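Local atomic coordinates of ribosomal protein uL16 3-hydroxylase (Escherichia coli, PDB entry 4CCL), a protein that hydroxylates an arginine of ribosomal protein uL16, using iron(II), 2-oxoglutarate and oxygen, and works as a homodimer. Residues B[249-252]-B[253-257]; B[340-344]-B[345-349]; B[10-13]-B[14-18]; B[266-269]-B[270-274]; B[44-47]-B[48-51]. All coordinates share one frame; numbering follows the deposited sequence.

Contact 1. Residues B[249-252]-B[253-257]; sequences KLRE and MMLEL
Helix 244-258 brings Arg251 and Leu255 together one turn apart, on a face that packs against the second subunit. The two side chains lie side by side and point the same way. Arg251 CG touches Leu255 CD1 at 3.9 Å. The Arg251 chain bends at chi3 (38°), beyond the CG that touches Leu255. Glu252 meets the same leucine from another direction. Its OE1 is 3.8 Å from Leu255 CD1, and the two side chains cross at a slant. The backbone beneath is regular alpha helix. Leu255 N bonds to Arg251 O at 2.9 Å. Met253 N bonds to Lys249 O, also at 2.9 Å, and Glu256 N bonds to Glu252 O.

This helix is part of the dimer interface. Leu250 packs on Phe268 of the second subunit, Met254 on its Phe264, and Arg251 and Leu255 on its Asn259. Residues 253 and 254 are selenomethionines. The chain of Met254 bends at chi3 (-46°), and its CE ends 3.5 Å from Arg251 CA. Met253 runs back along the preceding turn, with CG 3.6 Å from Lys249 O and SE 4.1 Å from Leu250 CA. It also packs on Tyr228 of its own chain. Lys249 makes a cation-pi contact with that same tyrosine, and its NZ is hydrogen-bonded to Ser229 O.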
loop_
_atom_site.group_PDB
_atom_site.type_symbol
_atom_site.label_atom_id
_atom_site.label_comp_id
_atom_site.label_asym_id
_atom_site.label_seq_id
_atom_site.Cartn_x
_atom_site.Cartn_y
_atom_site.Cartn_z
ATOM N N LYS B 249 12.762 1.938 15.724
ATOM C CA LYS B 249 12.582 3.305 15.248
ATOM C C LYS B 249 11.787 3.291 13.943
ATOM O O LYS B 249 10.786 4.012 13.795
ATOM C CB LYS B 249 13.944 3.981 15.050
ATOM C CG LYS B 249 13.899 5.500 15.084
ATOM C CD LYS B 249 15.140 6.082 15.753
ATOM C CE LYS B 249 16.237 6.392 14.748
ATOM N NZ LYS B 249 15.891 7.560 13.888
ATOM N N LEU B 250 12.230 2.441 13.020
ATOM C CA LEU B 250 11.593 2.284 11.715
ATOM C C LEU B 250 10.095 1.994 11.811
ATOM O O LEU B 250 9.290 2.653 11.153
ATOM C CB LEU B 250 12.295 1.184 10.915
ATOM C CG LEU B 250 13.688 1.524 10.381
ATOM C CD1 LEU B 250 14.488 0.259 10.110
ATOM C CD2 LEU B 250 13.591 2.376 9.122
ATOM N N ARG B 251 9.722 1.014 12.630
ATOM C CA ARG B 251 8.311 0.683 12.828
ATOM C C ARG B 251 7.563 1.807 13.544
ATOM O O ARG B 251 6.391 2.099 13.243
ATOM C CB ARG B 251 8.169 -0.640 13.588
ATOM C CG ARG B 251 7.116 -0.634 14.681
ATOM C CD ARG B 251 6.730 -2.048 15.069
ATOM N NE ARG B 251 7.874 -2.955 15.074
ATOM C CZ ARG B 251 8.659 -3.165 16.125
ATOM N NH1 ARG B 251 8.432 -2.529 17.266
ATOM N NH2 ARG B 251 9.674 -4.013 16.029
ATOM N N GLU B 252 8.259 2.447 14.478
ATOM C CA GLU B 252 7.685 3.528 15.260
ATOM C C GLU B 252 7.275 4.662 14.337
ATOM O O GLU B 252 6.299 5.366 14.602
ATOM C CB GLU B 252 8.675 4.017 16.319
ATOM C CG GLU B 252 8.022 4.665 17.524
ATOM C CD GLU B 252 7.013 3.756 18.205
ATOM O OE1 GLU B 252 7.250 2.528 18.271
ATOM O OE2 GLU B 252 5.976 4.274 18.670
HETATM N N MSE B 253 8.021 4.830 13.249
HETATM C CA MSE B 253 7.614 5.776 12.213
HETATM C C MSE B 253 6.225 5.454 11.650
HETATM O O MSE B 253 5.353 6.326 11.597
HETATM C CB MSE B 253 8.657 5.843 11.095
HETATM C CG MSE B 253 9.890 6.649 11.470
HETATM SE SE MSE B 253 11.474 6.216 10.419
HETATM C CE MSE B 253 10.882 6.791 8.658
HETATM N N MSE B 254 6.015 4.205 11.244
HETATM C CA MSE B 254 4.724 3.795 10.695
HETATM C C MSE B 254 3.587 3.947 11.699
HETATM O O MSE B 254 2.525 4.489 11.366
HETATM C CB MSE B 254 4.776 2.353 10.190
HETATM C CG MSE B 254 5.108 2.208 8.719
HETATM SE SE MSE B 254 5.499 0.348 8.291
HETATM C CE MSE B 254 6.687 -0.013 9.786
ATOM N N LEU B 255 3.807 3.464 12.920
ATOM C CA LEU B 255 2.795 3.596 13.967
ATOM C C LEU B 255 2.424 5.066 14.188
ATOM O O LEU B 255 1.238 5.434 14.225
ATOM C CB LEU B 255 3.287 2.974 15.274
ATOM C CG LEU B 255 3.749 1.517 15.220
ATOM C CD1 LEU B 255 4.130 1.033 16.610
ATOM C CD2 LEU B 255 2.676 0.628 14.620
ATOM N N GLU B 256 3.455 5.899 14.312
ATOM C CA GLU B 256 3.287 7.335 14.506
ATOM C C GLU B 256 2.465 7.954 13.376
ATOM O O GLU B 256 1.552 8.741 13.629
ATOM C CB GLU B 256 4.654 8.019 14.619
ATOM C CG GLU B 256 4.625 9.445 15.146
ATOM C CD GLU B 256 4.350 10.473 14.064
ATOM O OE1 GLU B 256 4.510 10.148 12.867
ATOM O OE2 GLU B 256 3.973 11.610 14.414
ATOM N N LEU B 257 2.787 7.598 12.133
ATOM C CA LEU B 257 2.036 8.120 10.994
ATOM C C LEU B 257 0.575 7.712 11.084
ATOM O O LEU B 257 -0.323 8.545 10.928
ATOM C CB LEU B 257 2.622 7.644 9.664
ATOM C CG LEU B 257 1.730 7.898 8.441
ATOM C CD1 LEU B 257 1.452 9.385 8.265
ATOM C CD2 LEU B 257 2.325 7.307 7.168
#

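Contact 2. Residues B[340-344]-B[345-349]; sequences IALTA and ENFGD
The backbone passes from an extended run at Leu342 and Thr343 into a short, weakly bonded helical turn, with Thr343 at the N-cap. Thr343 and Asn346 form a capping box. Thr343 N donates to Asn346 OD1 at 2.6 Å in a nearly straight bond (172°), tilted from the amide carbonyl plane. The CG of Asn346 sits beside its own backbone N (chi1 -46°), which turns OD1 back to Thr343. In the other half of the box, Thr343 OG1 accepts from Glu345 N at 3.3 Å, the capping bond. Asn346 N bonds to Thr343 O at 2.8 Å, a backbone bond.

Next to the box Leu342 crosses Phe347 at about a right angle. Leu342 CD2 lies 3.7 Å from Phe347 CZ, while Ala344 CA sits at the ring edge, near its plane. Leu342 also packs on Ala335 and Leu336 of helix 330-338. The contact thus joins that helix to the short helix 344-347 in the winged-helix domain. Gly348 leaves the helical conformation with positive phi, and its N bonds to Ala344 O at 3.1 Å. Each side chain of the box thus takes up a backbone N-H at the helix start, and Asn346 is tied to the extended loop before it.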
loop_
_atom_site.group_PDB
_atom_site.type_symbol
_atom_site.label_atom_id
_atom_site.label_comp_id
_atom_site.label_asym_id
_atom_site.label_seq_id
_atom_site.Cartn_x
_atom_site.Cartn_y
_atom_site.Cartn_z
ATOM N N ILE B 340 -32.734 10.601 4.219
ATOM C CA ILE B 340 -32.996 10.891 2.817
ATOM C C ILE B 340 -34.262 11.760 2.803
ATOM O O ILE B 340 -34.829 12.012 3.865
ATOM C CB ILE B 340 -33.183 9.566 2.026
ATOM C CG1 ILE B 340 -33.134 9.795 0.517
ATOM C CG2 ILE B 340 -34.476 8.866 2.419
ATOM N N ALA B 341 -34.708 12.218 1.634
ATOM C CA ALA B 341 -35.914 13.051 1.532
ATOM C C ALA B 341 -35.856 14.330 2.376
ATOM O O ALA B 341 -36.572 14.457 3.370
ATOM C CB ALA B 341 -37.171 12.238 1.864
ATOM N N LEU B 342 -35.013 15.274 1.969
ATOM C CA LEU B 342 -34.835 16.515 2.721
ATOM C C LEU B 342 -35.749 17.645 2.258
ATOM O O LEU B 342 -36.018 17.799 1.068
ATOM C CB LEU B 342 -33.382 16.991 2.653
ATOM C CG LEU B 342 -32.349 16.219 3.471
ATOM C CD1 LEU B 342 -31.678 15.136 2.638
ATOM C CD2 LEU B 342 -31.317 17.167 4.064
ATOM N N THR B 343 -36.220 18.435 3.220
ATOM C CA THR B 343 -37.014 19.624 2.941
ATOM C C THR B 343 -36.308 20.819 3.569
ATOM O O THR B 343 -35.418 20.648 4.403
ATOM C CB THR B 343 -38.443 19.515 3.509
ATOM O OG1 THR B 343 -38.492 20.105 4.815
ATOM C CG2 THR B 343 -38.882 18.061 3.592
ATOM N N ALA B 344 -36.697 22.022 3.152
ATOM C CA ALA B 344 -36.056 23.258 3.602
ATOM C C ALA B 344 -35.995 23.402 5.122
ATOM O O ALA B 344 -35.059 23.999 5.653
ATOM C CB ALA B 344 -36.753 24.464 2.992
ATOM N N GLU B 345 -36.998 22.862 5.808
ATOM C CA GLU B 345 -37.039 22.851 7.268
ATOM C C GLU B 345 -35.804 22.171 7.852
ATOM O O GLU B 345 -35.236 22.626 8.847
ATOM C CB GLU B 345 -38.307 22.137 7.750
ATOM C CG GLU B 345 -38.274 21.717 9.212
ATOM C CD GLU B 345 -38.499 20.228 9.395
ATOM O OE1 GLU B 345 -39.484 19.697 8.838
ATOM O OE2 GLU B 345 -37.685 19.587 10.094
ATOM N N ASN B 346 -35.390 21.081 7.215
ATOM C CA ASN B 346 -34.236 20.318 7.668
ATOM C C ASN B 346 -32.934 21.095 7.512
ATOM O O ASN B 346 -31.966 20.854 8.232
ATOM C CB ASN B 346 -34.157 18.991 6.913
ATOM C CG ASN B 346 -35.499 18.288 6.833
ATOM O OD1 ASN B 346 -35.924 17.855 5.762
ATOM N ND2 ASN B 346 -36.177 18.177 7.970
ATOM N N PHE B 347 -32.912 22.019 6.556
ATOM C CA PHE B 347 -31.738 22.856 6.323
ATOM C C PHE B 347 -31.641 24.019 7.310
ATOM O O PHE B 347 -30.547 24.417 7.705
ATOM C CB PHE B 347 -31.706 23.362 4.880
ATOM C CG PHE B 347 -31.445 22.280 3.868
ATOM C CD1 PHE B 347 -30.203 21.669 3.796
ATOM C CD2 PHE B 347 -32.442 21.863 3.003
ATOM C CE1 PHE B 347 -29.959 20.670 2.873
ATOM C CE2 PHE B 347 -32.203 20.866 2.078
ATOM C CZ PHE B 347 -30.961 20.269 2.013
ATOM N N GLY B 348 -32.788 24.554 7.712
ATOM C CA GLY B 348 -32.823 25.676 8.631
ATOM C C GLY B 348 -32.261 26.944 8.018
ATOM O O GLY B 348 -32.694 27.364 6.949
ATOM N N ASP B 349 -31.295 27.552 8.698
ATOM C CA ASP B 349 -30.705 28.811 8.251
ATOM C C ASP B 349 -29.536 28.611 7.286
ATOM O O ASP B 349 -28.967 29.582 6.790
ATOM C CB ASP B 349 -30.241 29.637 9.455
ATOM C CG ASP B 349 -31.397 30.121 10.310
ATOM O OD1 ASP B 349 -32.492 30.356 9.755
ATOM O OD2 ASP B 349 -31.209 30.268 11.538
#

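Contact 3. Residues B[10-13]-B[14-18]. With SO4 (sulfate ion), chain M.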
loop_
_atom_site.group_PDB
_atom_site.type_symbol
_atom_site.label_atom_id
_atom_site.label_comp_id
_atom_site.label_asym_id
_atom_site.label_seq_id
_atom_site.Cartn_x
_atom_site.Cartn_y
_atom_site.Cartn_z
ATOM N N PRO B 10 -33.370 -4.933 21.027
ATOM C CA PRO B 10 -32.407 -5.142 22.116
ATOM C C PRO B 10 -32.059 -6.617 22.306
ATOM O O PRO B 10 -30.879 -6.969 22.415
ATOM C CB PRO B 10 -33.160 -4.625 23.341
ATOM C CG PRO B 10 -34.074 -3.588 22.800
ATOM C CD PRO B 10 -34.498 -4.081 21.449
ATOM N N ASP B 11 -33.082 -7.465 22.296
ATOM C CA ASP B 11 -32.896 -8.900 22.451
ATOM C C ASP B 11 -32.039 -9.485 21.336
ATOM O O ASP B 11 -31.195 -10.348 21.580
ATOM C CB ASP B 11 -34.245 -9.619 22.496
ATOM C CG ASP B 11 -34.099 -11.124 22.419
ATOM O OD1 ASP B 11 -33.592 -11.725 23.390
ATOM O OD2 ASP B 11 -34.478 -11.708 21.382
ATOM N N PHE B 12 -32.265 -9.012 20.115
ATOM C CA PHE B 12 -31.548 -9.517 18.952
ATOM C C PHE B 12 -30.077 -9.132 19.004
ATOM O O PHE B 12 -29.196 -9.980 18.854
ATOM C CB PHE B 12 -32.178 -8.989 17.664
ATOM C CG PHE B 12 -31.417 -9.357 16.425
ATOM C CD1 PHE B 12 -31.601 -10.592 15.826
ATOM C CD2 PHE B 12 -30.516 -8.468 15.858
ATOM C CE1 PHE B 12 -30.903 -10.934 14.684
ATOM C CE2 PHE B 12 -29.815 -8.805 14.716
ATOM C CZ PHE B 12 -30.007 -10.039 14.128
ATOM N N LEU B 13 -29.828 -7.843 19.211
ATOM C CA LEU B 13 -28.478 -7.317 19.324
ATOM C C LEU B 13 -27.730 -8.000 20.455
ATOM O O LEU B 13 -26.535 -8.270 20.343
ATOM C CB LEU B 13 -28.509 -5.805 19.566
ATOM C CG LEU B 13 -29.047 -4.946 18.422
ATOM C CD1 LEU B 13 -29.028 -3.469 18.786
ATOM C CD2 LEU B 13 -28.255 -5.199 17.155
ATOM N N GLU B 14 -28.427 -8.264 21.554
ATOM C CA GLU B 14 -27.789 -8.894 22.700
ATOM C C GLU B 14 -27.456 -10.372 22.465
ATOM O O GLU B 14 -26.302 -10.781 22.591
ATOM C CB GLU B 14 -28.688 -8.749 23.933
ATOM C CG GLU B 14 -27.947 -8.614 25.254
ATOM C CD GLU B 14 -27.829 -9.929 25.999
ATOM O OE1 GLU B 14 -27.095 -10.820 25.522
ATOM O OE2 GLU B 14 -28.474 -10.071 27.061
ATOM N N ARG B 15 -28.467 -11.165 22.126
ATOM C CA ARG B 15 -28.302 -12.614 21.966
ATOM C C ARG B 15 -27.778 -13.129 20.619
ATOM O O ARG B 15 -27.075 -14.137 20.560
ATOM C CB ARG B 15 -29.584 -13.347 22.368
ATOM C CG ARG B 15 -29.961 -13.122 23.823
ATOM C CD ARG B 15 -31.078 -14.045 24.281
ATOM N NE ARG B 15 -32.306 -13.855 23.516
ATOM C CZ ARG B 15 -32.766 -14.720 22.618
ATOM N NH1 ARG B 15 -32.099 -15.841 22.374
ATOM N NH2 ARG B 15 -33.892 -14.466 21.966
ATOM N N HIS B 16 -28.139 -12.440 19.544
ATOM C CA HIS B 16 -27.970 -12.973 18.191
ATOM C C HIS B 16 -26.862 -12.354 17.342
ATOM O O HIS B 16 -25.986 -13.071 16.858
ATOM C CB HIS B 16 -29.306 -13.086 17.454
ATOM C CG HIS B 16 -30.149 -14.228 17.938
ATOM N ND1 HIS B 16 -31.375 -14.044 18.542
ATOM C CD2 HIS B 16 -29.926 -15.560 17.932
ATOM C CE1 HIS B 16 -31.877 -15.220 18.874
ATOM N NE2 HIS B 16 -31.019 -16.159 18.515
ATOM N N TRP B 17 -26.939 -11.045 17.119
ATOM C CA TRP B 17 -26.063 -10.360 16.174
ATOM C C TRP B 17 -24.588 -10.699 16.367
ATOM O O TRP B 17 -24.052 -10.610 17.470
ATOM C CB TRP B 17 -26.238 -8.852 16.340
ATOM C CG TRP B 17 -25.246 -8.045 15.581
ATOM C CD1 TRP B 17 -24.136 -7.427 16.078
ATOM C CD2 TRP B 17 -25.269 -7.767 14.182
ATOM N NE1 TRP B 17 -23.468 -6.774 15.072
ATOM C CE2 TRP B 17 -24.144 -6.972 13.893
ATOM C CE3 TRP B 17 -26.133 -8.115 13.139
ATOM C CZ2 TRP B 17 -23.858 -6.516 12.611
ATOM C CZ3 TRP B 17 -25.849 -7.663 11.864
ATOM C CH2 TRP B 17 -24.722 -6.872 11.611
ATOM N N GLN B 18 -23.955 -11.096 15.264
ATOM C CA GLN B 18 -22.560 -11.535 15.234
ATOM C C GLN B 18 -22.288 -12.733 16.147
ATOM O O GLN B 18 -21.148 -12.965 16.551
ATOM C CB GLN B 18 -21.623 -10.376 15.586
ATOM C CG GLN B 18 -21.409 -9.382 14.465
ATOM C CD GLN B 18 -20.163 -9.685 13.657
ATOM O OE1 GLN B 18 -19.102 -9.964 14.215
ATOM N NE2 GLN B 18 -20.287 -9.638 12.335
HETATM S S SO4 M . -33.760 -18.196 19.867
HETATM O O1 SO4 M . -34.634 -17.058 19.588
HETATM O O2 SO4 M . -33.275 -18.115 21.241
HETATM O O3 SO4 M . -34.502 -19.440 19.689
HETATM O O4 SO4 M . -32.623 -18.192 18.952
#
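Asp11 sends CG opposite its backbone N (chi1 170°), while Arg15 keeps CG beside its own N and bends at chi3 (-61°). These torsions let the side chains meet one helical turn apart as a salt bridge. Arg15 NE is hydrogen-bonded to Asp11 OD1, though the modelled 2.5 Å is doubtful at this resolution. Arg15 NH2 reaches Asp11 OD2 at 2.9 Å, on the syn lone pair, with a weak second bond to OD1. The carboxylate and guanidinium planes are 36° apart. The remaining nitrogen, NH1, bonds to O2 of a sulfate at 2.8 Å, near the guanidinium plane. His16 NE2 holds O4 of the same sulfate at 2.6 Å, at the edge of the imidazole.

Near the end of helix 9-15, Phe12 O accepts from two backbone donors, His16 N at 2.8 Å and Trp17 N at 3.0 Å, which come from opposite faces of its plane. Phe12 CE2 also touches Trp17 CB at 3.9 Å. The indole packs edge-to-face with Phe202, and its NE1 bonds to Asp230 of the second subunit. Arg15 is thus shared between a carboxylate and a sulfate that probably came from the crystallisation liquor. The anion would tend to favour a protonated His16.

Contact 4. Residues B[266-269]-B[270-274]; sequences QWFG and EFISQ
Ser273 OG donates to Gly269 O at 2.6 Å, lying in the carbonyl plane. The hydroxyl stands between the backbone N and the carbonyl carbon of its own residue (chi1 50°), which turns it back to the preceding turn. The same OG is also hydrogen-bonded to Gly322 N. Upstream, the backbone keeps its helical bonds. Glu270 N reaches Gln266 O, Phe271 N reaches Trp267 O, and Ile272 N reaches Phe268 O, each at 2.9 Å.

Helix 263-272 belongs to the winged-helix region and touches helix 207-220 and strands 311-314 and 317-320. Trp267 and Phe268 both touch Leu210 of helix 207-220. Trp267 and Phe271 lie side by side and point the same way. Their rings are near parallel, with planes at 20°, but are slid so far apart that they barely overlap. The closest side-chain atoms are Trp267 CZ2 and Phe271 CD2, 3.6 Å apart. Phe271 CB lies over one face of the indole, toward its rim. Phe268 packs chiefly on Ile272. Ile272 CB stands over the phenyl face in a CH-pi contact, 4.1 Å from the ring centroid of Phe268. Trp267 also meets the ring of Tyr217, and Phe268 touches Ile314 of strand 311-314.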
loop_
_atom_site.group_PDB
_atom_site.type_symbol
_atom_site.label_atom_id
_atom_site.label_comp_id
_atom_site.label_asym_id
_atom_site.label_seq_id
_atom_site.Cartn_x
_atom_site.Cartn_y
_atom_site.Cartn_z
ATOM N N GLN B 266 -9.594 10.867 8.190
ATOM C CA GLN B 266 -9.919 11.411 6.883
ATOM C C GLN B 266 -9.911 10.304 5.839
ATOM O O GLN B 266 -10.856 10.179 5.050
ATOM C CB GLN B 266 -8.927 12.511 6.511
ATOM C CG GLN B 266 -9.407 13.451 5.427
ATOM C CD GLN B 266 -9.162 14.901 5.789
ATOM O OE1 GLN B 266 -9.296 15.291 6.949
ATOM N NE2 GLN B 266 -8.790 15.706 4.801
ATOM N N TRP B 267 -8.854 9.491 5.842
ATOM C CA TRP B 267 -8.798 8.370 4.907
ATOM C C TRP B 267 -9.993 7.446 5.058
ATOM O O TRP B 267 -10.638 7.105 4.069
ATOM C CB TRP B 267 -7.539 7.523 5.062
ATOM C CG TRP B 267 -7.735 6.178 4.410
ATOM C CD1 TRP B 267 -7.842 5.927 3.070
ATOM C CD2 TRP B 267 -7.895 4.915 5.064
ATOM N NE1 TRP B 267 -8.038 4.587 2.850
ATOM C CE2 TRP B 267 -8.075 3.937 4.065
ATOM C CE3 TRP B 267 -7.892 4.505 6.404
ATOM C CZ2 TRP B 267 -8.251 2.589 4.350
ATOM C CZ3 TRP B 267 -8.068 3.162 6.689
ATOM C CH2 TRP B 267 -8.244 2.221 5.667
ATOM N N PHE B 268 -10.265 7.016 6.287
ATOM C CA PHE B 268 -11.364 6.086 6.517
ATOM C C PHE B 268 -12.688 6.727 6.144
ATOM O O PHE B 268 -13.590 6.054 5.650
ATOM C CB PHE B 268 -11.399 5.585 7.961
ATOM C CG PHE B 268 -12.296 4.400 8.159
ATOM C CD1 PHE B 268 -11.890 3.140 7.759
ATOM C CD2 PHE B 268 -13.547 4.543 8.736
ATOM C CE1 PHE B 268 -12.707 2.046 7.933
ATOM C CE2 PHE B 268 -14.369 3.451 8.914
ATOM C CZ PHE B 268 -13.949 2.200 8.511
ATOM N N GLY B 269 -12.787 8.032 6.375
ATOM C CA GLY B 269 -13.955 8.788 5.976
ATOM C C GLY B 269 -14.174 8.685 4.481
ATOM O O GLY B 269 -15.284 8.397 4.029
ATOM N N GLU B 270 -13.109 8.895 3.712
ATOM C CA GLU B 270 -13.197 8.832 2.253
ATOM C C GLU B 270 -13.426 7.407 1.726
ATOM O O GLU B 270 -14.039 7.216 0.676
ATOM C CB GLU B 270 -11.943 9.441 1.615
ATOM C CG GLU B 270 -11.747 10.925 1.918
ATOM C CD GLU B 270 -10.518 11.508 1.246
ATOM O OE1 GLU B 270 -9.924 10.822 0.387
ATOM O OE2 GLU B 270 -10.145 12.654 1.577
ATOM N N PHE B 271 -12.933 6.413 2.460
ATOM C CA PHE B 271 -13.032 5.012 2.052
ATOM C C PHE B 271 -14.435 4.477 2.313
ATOM O O PHE B 271 -15.174 4.162 1.381
ATOM C CB PHE B 271 -11.978 4.180 2.805
ATOM C CG PHE B 271 -12.118 2.679 2.650
ATOM C CD1 PHE B 271 -12.614 2.102 1.488
ATOM C CD2 PHE B 271 -11.729 1.843 3.685
ATOM C CE1 PHE B 271 -12.727 0.725 1.373
ATOM C CE2 PHE B 271 -11.838 0.465 3.573
ATOM C CZ PHE B 271 -12.338 -0.093 2.417
ATOM N N ILE B 272 -14.796 4.393 3.588
ATOM C CA ILE B 272 -16.021 3.722 4.017
ATOM C C ILE B 272 -17.303 4.335 3.440
ATOM O O ILE B 272 -18.351 3.688 3.413
ATOM C CB ILE B 272 -16.104 3.653 5.565
ATOM C CG1 ILE B 272 -17.075 2.559 6.018
ATOM C CG2 ILE B 272 -16.463 5.008 6.153
ATOM C CD1 ILE B 272 -16.609 1.159 5.689
ATOM N N SER B 273 -17.217 5.577 2.969
ATOM C CA SER B 273 -18.371 6.245 2.371
ATOM C C SER B 273 -18.586 5.846 0.909
ATOM O O SER B 273 -19.579 6.231 0.293
ATOM C CB SER B 273 -18.254 7.767 2.504
ATOM O OG SER B 273 -16.988 8.228 2.063
ATOM N N GLN B 274 -17.653 5.070 0.366
ATOM C CA GLN B 274 -17.769 4.559 -0.997
ATOM C C GLN B 274 -18.546 3.242 -1.035
ATOM O O GLN B 274 -18.406 2.401 -0.145
ATOM C CB GLN B 274 -16.383 4.378 -1.622
ATOM C CG GLN B 274 -16.059 5.387 -2.712
ATOM C CD GLN B 274 -14.566 5.587 -2.901
ATOM O OE1 GLN B 274 -14.076 5.657 -4.027
ATOM N NE2 GLN B 274 -13.838 5.690 -1.794
#

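Contact 5. Residues B[44-47]-B[48-51]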
loop_
_atom_site.group_PDB
_atom_site.type_symbol
_atom_site.label_atom_id
_atom_site.label_comp_id
_atom_site.label_asym_id
_atom_site.label_seq_id
_atom_site.Cartn_x
_atom_site.Cartn_y
_atom_site.Cartn_z
ATOM N N ALA B 44 -32.195 -6.797 -14.891
ATOM C CA ALA B 44 -31.017 -7.622 -15.130
ATOM C C ALA B 44 -30.562 -7.514 -16.578
ATOM O O ALA B 44 -29.431 -7.868 -16.912
ATOM C CB ALA B 44 -31.299 -9.069 -14.767
HETATM N N MSE B 45 -31.450 -7.035 -17.442
HETATM C CA MSE B 45 -31.079 -6.801 -18.832
HETATM C C MSE B 45 -30.159 -5.588 -18.982
HETATM O O MSE B 45 -29.411 -5.483 -19.954
HETATM C CB MSE B 45 -32.326 -6.640 -19.700
HETATM C CG MSE B 45 -33.172 -7.900 -19.767
HETATM SE SE MSE B 45 -34.787 -7.709 -20.833
HETATM C CE MSE B 45 -35.500 -9.510 -20.600
ATOM N N GLU B 46 -30.214 -4.680 -18.013
ATOM C CA GLU B 46 -29.422 -3.454 -18.063
ATOM C C GLU B 46 -27.928 -3.739 -17.888
ATOM O O GLU B 46 -27.542 -4.637 -17.140
ATOM C CB GLU B 46 -29.919 -2.458 -17.012
ATOM C CG GLU B 46 -31.444 -2.361 -16.904
ATOM C CD GLU B 46 -32.080 -1.498 -17.987
ATOM O OE1 GLU B 46 -31.479 -1.340 -19.071
ATOM O OE2 GLU B 46 -33.190 -0.972 -17.750
ATOM N N SER B 47 -27.098 -2.970 -18.586
ATOM C CA SER B 47 -25.664 -3.246 -18.655
ATOM C C SER B 47 -24.846 -2.722 -17.474
ATOM O O SER B 47 -23.709 -3.149 -17.266
ATOM C CB SER B 47 -25.084 -2.714 -19.969
ATOM O OG SER B 47 -25.325 -1.326 -20.109
ATOM N N GLU B 48 -25.417 -1.803 -16.701
ATOM C CA GLU B 48 -24.700 -1.230 -15.564
ATOM C C GLU B 48 -24.936 -2.040 -14.293
ATOM O O GLU B 48 -24.307 -1.801 -13.263
ATOM C CB GLU B 48 -25.100 0.232 -15.343
ATOM C CG GLU B 48 -25.811 0.880 -16.520
ATOM C CD GLU B 48 -27.304 0.621 -16.512
ATOM O OE1 GLU B 48 -27.898 0.596 -15.412
ATOM O OE2 GLU B 48 -27.882 0.444 -17.605
ATOM N N VAL B 49 -25.848 -2.999 -14.380
ATOM C CA VAL B 49 -26.205 -3.847 -13.251
ATOM C C VAL B 49 -25.330 -5.099 -13.174
ATOM O O VAL B 49 -24.986 -5.691 -14.198
ATOM C CB VAL B 49 -27.689 -4.266 -13.337
ATOM C CG1 VAL B 49 -28.116 -5.017 -12.088
ATOM C CG2 VAL B 49 -28.567 -3.047 -13.551
ATOM N N ASP B 50 -24.975 -5.495 -11.954
ATOM C CA ASP B 50 -24.276 -6.753 -11.728
ATOM C C ASP B 50 -25.331 -7.822 -11.480
ATOM O O ASP B 50 -26.033 -7.791 -10.469
ATOM C CB ASP B 50 -23.338 -6.636 -10.517
ATOM C CG ASP B 50 -22.497 -7.894 -10.285
ATOM O OD1 ASP B 50 -22.865 -8.983 -10.770
ATOM O OD2 ASP B 50 -21.456 -7.791 -9.602
ATOM N N SER B 51 -25.416 -8.781 -12.394
ATOM C CA SER B 51 -26.370 -9.874 -12.272
ATOM C C SER B 51 -25.755 -11.167 -12.783
ATOM O O SER B 51 -24.804 -11.143 -13.563
ATOM C CB SER B 51 -27.656 -9.566 -13.044
ATOM O OG SER B 51 -27.398 -9.405 -14.428
HETATM O O HOH W 1 -26.329 -7.158 -15.566
#
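Glu48 folds its carboxylate back beside Glu46, bending at chi2 (86°), and its OE2 lies 3.6 Å from Glu46 CB. The two acidic ends are close, with Glu46 OE1 and Glu48 OE2 4.3 Å apart. These like charges may raise the proton affinity of one carboxylate. Glu48 also touches Trp89 of helix 86-89. Val49 comes next and is buried. Its CG2 meets Glu46 CB at 3.8 Å, and the side chain also packs on Val83 and Trp89.

This is the loop that carries the chain from helix 37-45 into strand 51-57 of the large antiparallel sheet. Asp50 makes backbone bonds with Gln84. Ser51 begins the strand, and its OG comes 3.9 Å from Ala44 CB, at the end of the helix. A water sits inside the turn, bonded to Ser51 OG at 2.7 Å and to Glu46 O at 3.2 Å. Ala44 and Ser51 both pack on Val83 of the neighbouring strand 79-83.

How the contacts relate
The five contacts are local and none touches another within the chain. Contact 4 is the most buried, and it relies on aromatic and aliphatic packing. Contacts 1, 2, 3 and 5 each mix buried with exposed residues. Contacts 1 and 4 lie on successive helices, 244-258 and 263-272, with nearest atoms about 9 Å apart. Leu250 packs on Phe268 across the dimer, so contact 1 of one subunit meets contact 4 of the other. Contact 3 also touches the second subunit. Contacts 2 and 4 share the winged-helix range, but one starts a helix with a capping box and the other lies near a helix end. Contact 3 is the most ionic, whereas contact 5 is a helix-to-strand loop with a water.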